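Local coordinates for protein Ta0487 (Thermoplasma acidophilum, PDB 3KBQ) that is of unknown function but belongs to the CinA family and carries a probable molybdopterin-binding domain, at residues K4-I9 against N30-H35; A26-F31 against K155-L160; M79-F84 against Q90-D95; K146-P151 against K162-D167. One frame throughout, in Å; residues are numbered along the deposited sequence.

All four contacts lie in the probable molybdopterin-binding domain of a CinA-family protein, and this chain is only a piece of the whole. The domain is built round a mixed beta sheet. Interactions 1 and 2 share helix 23-34, with centres about 11 Å apart. Interactions 2 and 4 share helix 154-163, with centres about 9 Å apart. Interaction 4 joins interaction 1 through His-35 and Glu-165. These three form one packed region, in which two helices and the turn at 165-168 lie against the sheet. Interaction 3 is nested inside the loop closed by interaction 2, on the opposite side of the chain's centre from interactions 1 and 2. It reaches interaction 4 where Phe-84 meets Ile-149.

Interaction 1 of 4, residues K4-I9 against N30-H35; sequences KNASVI and NFLTYH
The carbonyl oxygen of Phe-31, one residue before the Leu-32 that packs on Ala-6 and Val-8, is gripped twice by His-35. The imidazole ND1 of His-35 donates to Phe-31 O at 2.9 Å, with an N-H...O angle of 152°. The backbone N of His-35 reaches Phe-31 O at 3.2 Å. The two donors come from opposite faces of the carbonyl plane, and ND1 stands 35° out of it. This ties off the end of the helix, since His-35 is the first residue to leave helical geometry. Its ring is held at the other nitrogen too, because NE2 bonds to Glu-165. Two such partners would favour a protonated imidazole. His-35 CE1 lies 3.4 Å above the plane of the Phe-31 ring, offset toward the rim.

Strand 5-11, helix 23-34 and strand 38-45 form a beta-alpha-beta crossover, with the two strands parallel neighbours in the sheet. The contact of the two segments packs this helix on its first strand. It is apolar and buried, and one methyl carries it. Leu-32 CD1 sits 3.8 Å from Ala-6 CB and 4.0 Å from Val-8 CG2. The Leu-32 side chain has CG anti to the carbonyl carbon (chi1 -62°), which carries this methyl over to the strand. Ala-6 and Val-8 both point to the helix. Ser-7, between them, points away and packs on Ala-59 and Val-62 of helix 49-62. Leu-32 also touches Leu-65 of strand 65-69.

Interaction 2 of 4, residues A26-F31 against K155-L160; sequences AFIGNF and KEMEAL
Helices 23-34 and 154-163 lie side by side on one side of the sheet, and this contact joins them. Their segments run nearly parallel, 14° apart, with axes 11.0 Å from each other at closest approach. Phe-27 is the centre of the packing. Its CG is anti to the backbone N (chi1 178°), which sends the ring across to the second helix. Glu-158 lies over one face of that ring. Glu-158 CG stands 3.5 Å from the Phe-27 ring centroid, almost straight above it, in a CH-pi contact. The carboxylate runs on in a plane only 5° from that of the ring, and its oxygens overhang the rim on the CD1 side. Glu-158 OE2 comes 3.6 Å from Phe-27 CD1.

Met-157 meets the ring obliquely. Its chain bends twice and brings Met-157 CE to 3.6 Å from Phe-27 CD2, while SD makes a Met-aromatic contact. Met-157 SD also rests 3.7 Å from Ile-28 CG1, so the thioether spans two neighbouring residues of helix 23-34. Behind this layer, Ile-28 and Met-157 both touch Ser-69 of the sheet. Leu-161 and Lys-162, one turn further along helix 154-163, also pack on Phe-27.

The contact is made by dispersion and weak CH-pi attraction. The negative carboxylate would, if anything, be repelled by the pi cloud, and the methylene over the ring centre probably supplies most of the attraction.

Interaction 3 of 4, residues M79-F84 against Q90-D95; sequences MTVEGF and QDLRID
The carboxylate of Glu-82 is the flat group nearest this contact, yet Glu-82 meets Leu-92 through its aliphatic part and not through a face. The ring of Phe-84, two residues on, turns to the core. There it meets the ring of Phe-56 edge-to-face and packs on Cys-140, which forms a disulfide with Cys-125.

The contact itself is carried by the two methyls of Leu-92. Leu-92 CD2 touches Val-81 CG1 at 3.8 Å. Leu-92 CD1 lies 3.9 Å from Glu-82 CB and equally far from Glu-82 CG. Leu-92 thus forks over two consecutive residues of helix 80-87. It crosses the Glu-82 chain at about a right angle. Glu-82 has CG anti to the backbone N (chi1 -172°) and is extended beyond it, which places its first two carbons under the leucine methyl and carries the carboxylate onward.

The helix leads by a short turn into the loop before strand 93-94, which pairs with strand 120-121 in a small antiparallel sheet. Leu-92 therefore packs this loop back on the helix it has just left. Pro-122 touches Leu-92 as well, and Val-81 rests on Leu-138 of the main sheet.

Only carbon atoms meet between the segments, and the contact lies at the surface. The attraction is hydrophobic and modest, while the exposed Glu-82 can keep its charged end toward water.

Interaction 4 of 4, residues K146-P151 against K162-D167; sequences KVIILP and KAMEKD
Lys-146 NZ grips Asp-167 at two oxygens. Lys-146 NZ donates to Asp-167 OD1 at 2.7 Å, as part of a salt bridge, and to Asp-167 O at 2.6 Å. OD1 uses its anti lone pair, the one turned away from the other oxygen. The bond to Asp-167 O lies in the carbonyl plane and on a lone pair, with a C=O...N angle of 125°. One ammonium group thus holds both the side chain and the main chain of a single residue.

The two segments belong to a beta-alpha unit. Strand 145-150 of the mixed sheet leads into helix 154-163, which runs back antiparallel to the strand, and after a break at Met-164 the chain carries on the same way through 165-168. The salt bridge fastens the turn at 165-168 to the start of the strand. The lysine chain bends at chi2 and chi3 (chi3 -84°), which brings NZ round to the aspartate; the two side chains cross at about a right angle. The ammonium charge is matched by the carboxylate, and the carbonyl satisfies it further. The backbone of Lys-146 is bonded to Asp-64 and Val-66, which anchors the donor in the sheet.

Further along the strand the contact becomes apolar and buried. Ile-148 and Met-164 point toward each other and slide past in opposite directions. Both also touch Ile-139 of strand 137-142. The Met-164 chain is folded at chi2 and chi3, and it presents two carbons to one methyl: Ile-148 CD1 lies 3.7 Å from Met-164 CE and 3.9 Å from Met-164 CG.

Interaction 1 of 4, residues K4-I9 against N30-H35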
# COMPACT_ATOMS: atom_id res chain seq x y z
N LYS B 4 15.96 6.88 -9.89
CA LYS B 4 16.24 6.29 -8.57
C LYS B 4 14.97 6.02 -7.76
O LYS B 4 15.03 5.72 -6.57
CB LYS B 4 17.23 7.18 -7.80
CG LYS B 4 18.42 7.55 -8.62
CD LYS B 4 19.68 7.82 -7.80
CE LYS B 4 19.47 8.87 -6.71
NZ LYS B 4 20.78 9.53 -6.40
N ASN B 5 13.81 6.12 -8.42
CA ASN B 5 12.51 5.89 -7.79
C ASN B 5 12.12 4.43 -7.94
O ASN B 5 12.21 3.86 -9.03
CB ASN B 5 11.43 6.79 -8.43
CG ASN B 5 11.37 8.23 -7.81
OD1 ASN B 5 10.72 9.13 -8.37
ND2 ASN B 5 12.02 8.42 -6.66
N ALA B 6 11.68 3.83 -6.84
CA ALA B 6 11.11 2.48 -6.86
C ALA B 6 9.76 2.50 -6.22
O ALA B 6 9.49 3.36 -5.37
CB ALA B 6 12.00 1.43 -6.12
N SER B 7 8.89 1.58 -6.65
CA SER B 7 7.62 1.35 -5.95
C SER B 7 7.46 -0.10 -5.57
O SER B 7 8.04 -0.98 -6.20
CB SER B 7 6.43 1.80 -6.80
OG SER B 7 6.39 3.21 -6.74
N VAL B 8 6.64 -0.33 -4.55
CA VAL B 8 6.39 -1.65 -4.02
C VAL B 8 4.90 -1.96 -4.14
O VAL B 8 4.04 -1.15 -3.83
CB VAL B 8 6.87 -1.73 -2.56
CG1 VAL B 8 6.72 -3.14 -1.97
CG2 VAL B 8 8.34 -1.24 -2.49
N ILE B 9 4.60 -3.18 -4.57
CA ILE B 9 3.24 -3.63 -4.68
C ILE B 9 3.13 -4.92 -3.86
O ILE B 9 4.03 -5.77 -3.89
CB ILE B 9 2.85 -3.92 -6.15
CG1 ILE B 9 2.88 -2.63 -7.01
CG2 ILE B 9 1.40 -4.60 -6.17
CD1 ILE B 9 2.88 -2.97 -8.54
N ASN B 30 13.18 -1.80 2.70
CA ASN B 30 14.50 -1.69 3.30
C ASN B 30 15.60 -2.12 2.30
O ASN B 30 16.63 -1.44 2.20
CB ASN B 30 14.59 -2.53 4.59
CG ASN B 30 15.96 -2.41 5.26
OD1 ASN B 30 16.37 -1.33 5.70
ND2 ASN B 30 16.68 -3.49 5.31
N PHE B 31 15.35 -3.20 1.56
CA PHE B 31 16.30 -3.70 0.55
C PHE B 31 16.56 -2.62 -0.50
O PHE B 31 17.71 -2.35 -0.81
CB PHE B 31 15.77 -4.99 -0.10
CG PHE B 31 16.68 -5.58 -1.18
CD1 PHE B 31 17.64 -6.53 -0.85
CD2 PHE B 31 16.53 -5.22 -2.52
CE1 PHE B 31 18.49 -7.08 -1.86
CE2 PHE B 31 17.37 -5.78 -3.52
CZ PHE B 31 18.34 -6.71 -3.17
N LEU B 32 15.49 -1.99 -0.99
CA LEU B 32 15.63 -0.97 -2.05
C LEU B 32 16.32 0.29 -1.51
O LEU B 32 17.22 0.83 -2.18
CB LEU B 32 14.27 -0.59 -2.63
CG LEU B 32 13.56 -1.78 -3.31
CD1 LEU B 32 12.14 -1.41 -3.65
CD2 LEU B 32 14.39 -2.14 -4.54
N THR B 33 15.89 0.74 -0.34
CA THR B 33 16.55 1.85 0.38
C THR B 33 18.04 1.61 0.57
O THR B 33 18.89 2.51 0.33
CB THR B 33 15.89 2.13 1.77
OG1 THR B 33 14.53 2.43 1.57
CG2 THR B 33 16.55 3.37 2.51
N TYR B 34 18.36 0.40 1.01
CA TYR B 34 19.72 -0.01 1.23
C TYR B 34 20.53 0.13 -0.07
O TYR B 34 21.70 0.50 -0.00
CB TYR B 34 19.81 -1.47 1.70
CG TYR B 34 21.21 -1.94 2.09
CD1 TYR B 34 21.74 -1.66 3.37
CD2 TYR B 34 21.99 -2.67 1.20
CE1 TYR B 34 23.04 -2.12 3.73
CE2 TYR B 34 23.31 -3.10 1.53
CZ TYR B 34 23.81 -2.84 2.80
OH TYR B 34 25.06 -3.31 3.11
N HIS B 35 19.91 -0.13 -1.23
CA HIS B 35 20.67 0.00 -2.49
C HIS B 35 20.54 1.36 -3.14
O HIS B 35 20.87 1.52 -4.30
CB HIS B 35 20.30 -1.11 -3.47
CG HIS B 35 20.79 -2.44 -3.02
ND1 HIS B 35 20.00 -3.32 -2.31
CD2 HIS B 35 21.98 -3.05 -3.19
CE1 HIS B 35 20.69 -4.42 -2.06
NE2 HIS B 35 21.90 -4.28 -2.57

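Interaction 2 of 4, residues A26-F31 against K155-L160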
# COMPACT_ATOMS: atom_id res chain seq x y z
N ALA B 26 7.95 -4.19 4.04
CA ALA B 26 9.06 -3.69 4.88
C ALA B 26 10.38 -4.21 4.39
O ALA B 26 11.30 -3.45 4.23
CB ALA B 26 8.88 -4.01 6.39
N PHE B 27 10.49 -5.51 4.18
CA PHE B 27 11.75 -6.09 3.72
C PHE B 27 12.14 -5.50 2.34
O PHE B 27 13.29 -5.12 2.13
CB PHE B 27 11.65 -7.61 3.64
CG PHE B 27 12.92 -8.27 3.11
CD1 PHE B 27 13.85 -8.81 3.99
CD2 PHE B 27 13.17 -8.38 1.75
CE1 PHE B 27 15.03 -9.42 3.51
CE2 PHE B 27 14.34 -8.99 1.28
CZ PHE B 27 15.26 -9.48 2.17
N ILE B 28 11.18 -5.38 1.43
CA ILE B 28 11.47 -4.83 0.08
C ILE B 28 11.85 -3.35 0.19
O ILE B 28 12.83 -2.89 -0.42
CB ILE B 28 10.28 -5.06 -0.90
CG1 ILE B 28 10.04 -6.58 -1.15
CG2 ILE B 28 10.48 -4.25 -2.25
CD1 ILE B 28 8.61 -6.91 -1.78
N GLY B 29 11.09 -2.59 0.99
CA GLY B 29 11.39 -1.18 1.19
C GLY B 29 12.80 -0.97 1.73
O GLY B 29 13.53 -0.09 1.26
N ASN B 30 13.18 -1.80 2.70
CA ASN B 30 14.50 -1.69 3.30
C ASN B 30 15.60 -2.12 2.30
O ASN B 30 16.63 -1.44 2.20
CB ASN B 30 14.59 -2.53 4.59
CG ASN B 30 15.96 -2.41 5.26
OD1 ASN B 30 16.37 -1.33 5.70
ND2 ASN B 30 16.68 -3.49 5.31
N PHE B 31 15.35 -3.20 1.56
CA PHE B 31 16.30 -3.70 0.55
C PHE B 31 16.56 -2.62 -0.50
O PHE B 31 17.71 -2.35 -0.81
CB PHE B 31 15.77 -4.99 -0.10
CG PHE B 31 16.68 -5.58 -1.18
CD1 PHE B 31 17.64 -6.53 -0.85
CD2 PHE B 31 16.53 -5.22 -2.52
CE1 PHE B 31 18.49 -7.08 -1.86
CE2 PHE B 31 17.37 -5.78 -3.52
CZ PHE B 31 18.34 -6.71 -3.17
N LYS B 155 10.11 -16.30 2.87
CA LYS B 155 11.39 -16.95 2.66
C LYS B 155 11.74 -17.02 1.15
O LYS B 155 12.90 -16.84 0.75
CB LYS B 155 11.37 -18.32 3.32
CG LYS B 155 12.64 -19.10 3.20
CD LYS B 155 12.40 -20.50 3.76
CE LYS B 155 13.71 -21.27 3.86
NZ LYS B 155 14.55 -20.71 4.98
N GLU B 156 10.74 -17.26 0.32
CA GLU B 156 10.96 -17.33 -1.13
C GLU B 156 11.21 -15.92 -1.68
O GLU B 156 12.10 -15.71 -2.51
CB GLU B 156 9.73 -17.94 -1.81
CG GLU B 156 9.43 -19.35 -1.32
CD GLU B 156 8.17 -19.93 -1.98
OE1 GLU B 156 7.84 -19.64 -3.17
OE2 GLU B 156 7.49 -20.69 -1.28
N MET B 157 10.40 -14.95 -1.22
CA MET B 157 10.45 -13.58 -1.75
C MET B 157 11.89 -13.10 -1.49
O MET B 157 12.56 -12.64 -2.43
CB MET B 157 9.39 -12.68 -1.08
CG MET B 157 9.41 -11.15 -1.49
SD MET B 157 10.80 -10.21 -0.75
CE MET B 157 10.24 -10.24 0.96
N GLU B 158 12.37 -13.30 -0.25
CA GLU B 158 13.67 -12.77 0.18
C GLU B 158 14.83 -13.46 -0.53
O GLU B 158 15.78 -12.79 -0.97
CB GLU B 158 13.82 -12.82 1.70
CG GLU B 158 12.68 -12.05 2.39
CD GLU B 158 12.66 -12.19 3.93
OE1 GLU B 158 13.57 -12.80 4.49
OE2 GLU B 158 11.74 -11.63 4.57
N ALA B 159 14.71 -14.78 -0.71
CA ALA B 159 15.71 -15.53 -1.45
C ALA B 159 15.84 -15.01 -2.89
O ALA B 159 16.94 -14.76 -3.35
CB ALA B 159 15.40 -17.01 -1.44
N LEU B 160 14.73 -14.85 -3.58
CA LEU B 160 14.76 -14.41 -4.98
C LEU B 160 15.22 -12.94 -5.14
O LEU B 160 15.97 -12.59 -6.07
CB LEU B 160 13.38 -14.61 -5.60
CG LEU B 160 12.95 -16.02 -6.06
CD1 LEU B 160 11.47 -16.09 -6.05
CD2 LEU B 160 13.37 -16.28 -7.45

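Interaction 3 of 4, residues M79-F84 against Q90-D95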
# COMPACT_ATOMS: atom_id res chain seq x y z
N MET B 79 -3.05 -14.59 -9.17
CA MET B 79 -3.41 -13.92 -10.44
C MET B 79 -2.43 -12.83 -10.88
O MET B 79 -2.73 -12.11 -11.81
CB MET B 79 -4.78 -13.20 -10.33
CG MET B 79 -5.95 -14.02 -9.82
SD MET B 79 -7.48 -13.04 -9.85
CE MET B 79 -7.81 -13.42 -11.46
N THR B 80 -1.29 -12.70 -10.20
CA THR B 80 -0.46 -11.51 -10.34
C THR B 80 0.18 -11.42 -11.74
O THR B 80 0.11 -10.37 -12.38
CB THR B 80 0.59 -11.41 -9.23
OG1 THR B 80 -0.09 -11.28 -7.97
CG2 THR B 80 1.55 -10.18 -9.46
N VAL B 81 0.75 -12.52 -12.22
CA VAL B 81 1.34 -12.56 -13.57
C VAL B 81 0.34 -12.21 -14.66
O VAL B 81 0.61 -11.39 -15.54
CB VAL B 81 2.00 -13.96 -13.88
CG1 VAL B 81 2.59 -13.98 -15.34
CG2 VAL B 81 3.08 -14.20 -12.91
N GLU B 82 -0.84 -12.80 -14.57
CA GLU B 82 -1.87 -12.50 -15.56
C GLU B 82 -2.30 -11.03 -15.47
O GLU B 82 -2.53 -10.38 -16.50
CB GLU B 82 -3.08 -13.43 -15.35
CG GLU B 82 -4.13 -13.31 -16.48
CD GLU B 82 -5.31 -14.29 -16.31
OE1 GLU B 82 -5.33 -15.14 -15.37
OE2 GLU B 82 -6.24 -14.19 -17.12
N GLY B 83 -2.48 -10.52 -14.26
CA GLY B 83 -2.82 -9.09 -14.10
C GLY B 83 -1.74 -8.19 -14.71
O GLY B 83 -2.06 -7.20 -15.34
N PHE B 84 -0.48 -8.53 -14.46
CA PHE B 84 0.64 -7.81 -15.05
C PHE B 84 0.64 -7.88 -16.59
O PHE B 84 0.77 -6.85 -17.22
CB PHE B 84 1.99 -8.31 -14.55
CG PHE B 84 3.15 -7.62 -15.22
CD1 PHE B 84 3.45 -6.30 -14.90
CD2 PHE B 84 3.91 -8.27 -16.19
CE1 PHE B 84 4.52 -5.62 -15.53
CE2 PHE B 84 4.99 -7.60 -16.83
CZ PHE B 84 5.29 -6.27 -16.48
N GLN B 90 -0.00 -7.67 -23.08
CA GLN B 90 0.53 -8.90 -23.68
C GLN B 90 -0.27 -10.15 -23.33
O GLN B 90 -1.03 -10.18 -22.36
CB GLN B 90 1.96 -9.11 -23.27
CG GLN B 90 2.82 -7.93 -23.53
CD GLN B 90 4.28 -8.25 -23.39
OE1 GLN B 90 4.67 -9.27 -22.81
NE2 GLN B 90 5.11 -7.37 -23.93
N ASP B 91 -0.11 -11.17 -24.16
CA ASP B 91 -0.71 -12.46 -23.89
C ASP B 91 0.29 -13.34 -23.11
O ASP B 91 1.51 -13.26 -23.29
CB ASP B 91 -1.13 -13.17 -25.19
CG ASP B 91 -2.11 -12.35 -26.01
OD1 ASP B 91 -2.94 -11.62 -25.41
OD2 ASP B 91 -2.05 -12.42 -27.25
N LEU B 92 -0.25 -14.20 -22.26
CA LEU B 92 0.55 -15.25 -21.66
C LEU B 92 0.79 -16.41 -22.64
O LEU B 92 -0.12 -16.83 -23.35
CB LEU B 92 -0.20 -15.80 -20.44
CG LEU B 92 -0.46 -14.80 -19.31
CD1 LEU B 92 -1.35 -15.44 -18.23
CD2 LEU B 92 0.85 -14.27 -18.74
N ARG B 93 2.02 -16.93 -22.64
CA ARG B 93 2.36 -18.16 -23.32
C ARG B 93 3.21 -18.99 -22.37
O ARG B 93 3.97 -18.44 -21.56
CB ARG B 93 3.13 -17.89 -24.63
CG ARG B 93 4.60 -17.60 -24.43
CD ARG B 93 5.31 -17.16 -25.71
NE ARG B 93 5.09 -18.09 -26.82
CZ ARG B 93 5.90 -19.10 -27.17
NH1 ARG B 93 7.03 -19.33 -26.50
NH2 ARG B 93 5.57 -19.88 -28.20
N ILE B 94 3.07 -20.31 -22.49
CA ILE B 94 3.92 -21.26 -21.79
C ILE B 94 5.38 -20.94 -22.12
O ILE B 94 5.74 -20.79 -23.29
CB ILE B 94 3.58 -22.74 -22.14
CG1 ILE B 94 2.19 -23.14 -21.61
CG2 ILE B 94 4.66 -23.71 -21.59
CD1 ILE B 94 1.65 -24.50 -22.18
N ASP B 95 6.18 -20.76 -21.07
CA ASP B 95 7.63 -20.76 -21.15
C ASP B 95 8.11 -22.18 -20.85
O ASP B 95 7.90 -22.71 -19.74
CB ASP B 95 8.21 -19.75 -20.14
CG ASP B 95 9.75 -19.82 -20.04
OD1 ASP B 95 10.37 -18.80 -20.35
OD2 ASP B 95 10.33 -20.84 -19.62

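Interaction 4 of 4, residues K146-P151 against K162-D167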
# COMPACT_ATOMS: atom_id res chain seq x y z
N LYS B 146 12.17 -1.54 -15.06
CA LYS B 146 12.22 -2.97 -14.68
C LYS B 146 11.18 -3.34 -13.66
O LYS B 146 10.81 -2.54 -12.81
CB LYS B 146 13.62 -3.30 -14.19
CG LYS B 146 14.61 -3.33 -15.37
CD LYS B 146 15.71 -4.40 -15.17
CE LYS B 146 16.86 -3.84 -14.31
NZ LYS B 146 17.97 -4.85 -14.18
N VAL B 147 10.69 -4.57 -13.74
CA VAL B 147 9.61 -5.01 -12.88
C VAL B 147 10.04 -6.39 -12.37
O VAL B 147 10.39 -7.27 -13.16
CB VAL B 147 8.28 -5.13 -13.62
CG1 VAL B 147 7.19 -5.59 -12.66
CG2 VAL B 147 7.85 -3.78 -14.21
N ILE B 148 10.09 -6.53 -11.07
CA ILE B 148 10.44 -7.82 -10.43
C ILE B 148 9.18 -8.34 -9.72
O ILE B 148 8.62 -7.65 -8.85
CB ILE B 148 11.54 -7.61 -9.36
CG1 ILE B 148 12.82 -7.03 -9.99
CG2 ILE B 148 11.85 -8.90 -8.61
CD1 ILE B 148 13.76 -8.10 -10.44
N ILE B 149 8.74 -9.54 -10.08
CA ILE B 149 7.46 -10.07 -9.57
C ILE B 149 7.83 -11.31 -8.76
O ILE B 149 8.43 -12.25 -9.31
CB ILE B 149 6.51 -10.37 -10.76
CG1 ILE B 149 6.16 -9.08 -11.52
CG2 ILE B 149 5.19 -11.12 -10.30
CD1 ILE B 149 5.41 -9.37 -12.86
N LEU B 150 7.50 -11.29 -7.45
CA LEU B 150 8.01 -12.27 -6.48
C LEU B 150 6.86 -13.00 -5.81
O LEU B 150 5.75 -12.46 -5.78
CB LEU B 150 8.84 -11.57 -5.41
CG LEU B 150 10.06 -10.77 -5.91
CD1 LEU B 150 10.76 -10.01 -4.77
CD2 LEU B 150 10.96 -11.76 -6.59
N PRO B 151 7.10 -14.22 -5.30
CA PRO B 151 6.11 -14.96 -4.47
C PRO B 151 5.87 -14.21 -3.19
O PRO B 151 6.70 -13.39 -2.76
CB PRO B 151 6.82 -16.26 -4.11
CG PRO B 151 7.89 -16.45 -5.17
CD PRO B 151 8.29 -15.03 -5.58
N LYS B 162 17.24 -11.32 -3.17
CA LYS B 162 18.69 -11.41 -3.01
C LYS B 162 19.46 -11.97 -4.22
O LYS B 162 20.49 -11.43 -4.58
CB LYS B 162 19.06 -12.09 -1.67
CG LYS B 162 18.98 -11.05 -0.54
CD LYS B 162 19.16 -11.57 0.89
CE LYS B 162 17.84 -11.99 1.49
NZ LYS B 162 17.57 -13.42 1.15
N ALA B 163 18.92 -12.99 -4.87
CA ALA B 163 19.47 -13.51 -6.13
C ALA B 163 19.43 -12.51 -7.32
O ALA B 163 20.18 -12.67 -8.28
CB ALA B 163 18.76 -14.80 -6.50
N MET B 164 18.53 -11.53 -7.24
CA MET B 164 18.34 -10.49 -8.27
C MET B 164 19.16 -9.22 -8.00
O MET B 164 19.02 -8.24 -8.73
CB MET B 164 16.86 -10.06 -8.34
CG MET B 164 15.92 -11.06 -9.02
SD MET B 164 16.67 -11.63 -10.59
CE MET B 164 16.69 -10.07 -11.47
N GLU B 165 20.00 -9.23 -6.96
CA GLU B 165 20.60 -7.98 -6.48
C GLU B 165 21.50 -7.31 -7.52
O GLU B 165 21.62 -6.08 -7.56
CB GLU B 165 21.37 -8.21 -5.19
CG GLU B 165 21.97 -6.97 -4.58
CD GLU B 165 22.63 -7.27 -3.25
OE1 GLU B 165 22.28 -8.30 -2.63
OE2 GLU B 165 23.51 -6.49 -2.82
N LYS B 166 22.11 -8.13 -8.37
CA LYS B 166 22.94 -7.61 -9.46
C LYS B 166 22.13 -6.92 -10.56
O LYS B 166 22.65 -6.04 -11.23
CB LYS B 166 23.86 -8.69 -9.99
CG LYS B 166 24.97 -8.99 -9.00
CD LYS B 166 25.45 -10.43 -9.09
CE LYS B 166 26.49 -10.73 -8.01
NZ LYS B 166 27.41 -11.81 -8.45
N ASP B 167 20.85 -7.29 -10.71
CA ASP B 167 19.93 -6.55 -11.59
C ASP B 167 19.47 -5.22 -11.03
O ASP B 167 18.94 -4.36 -11.77
CB ASP B 167 18.69 -7.39 -11.90
CG ASP B 167 18.80 -8.13 -13.22
OD1 ASP B 167 18.51 -7.51 -14.29
OD2 ASP B 167 19.16 -9.33 -13.19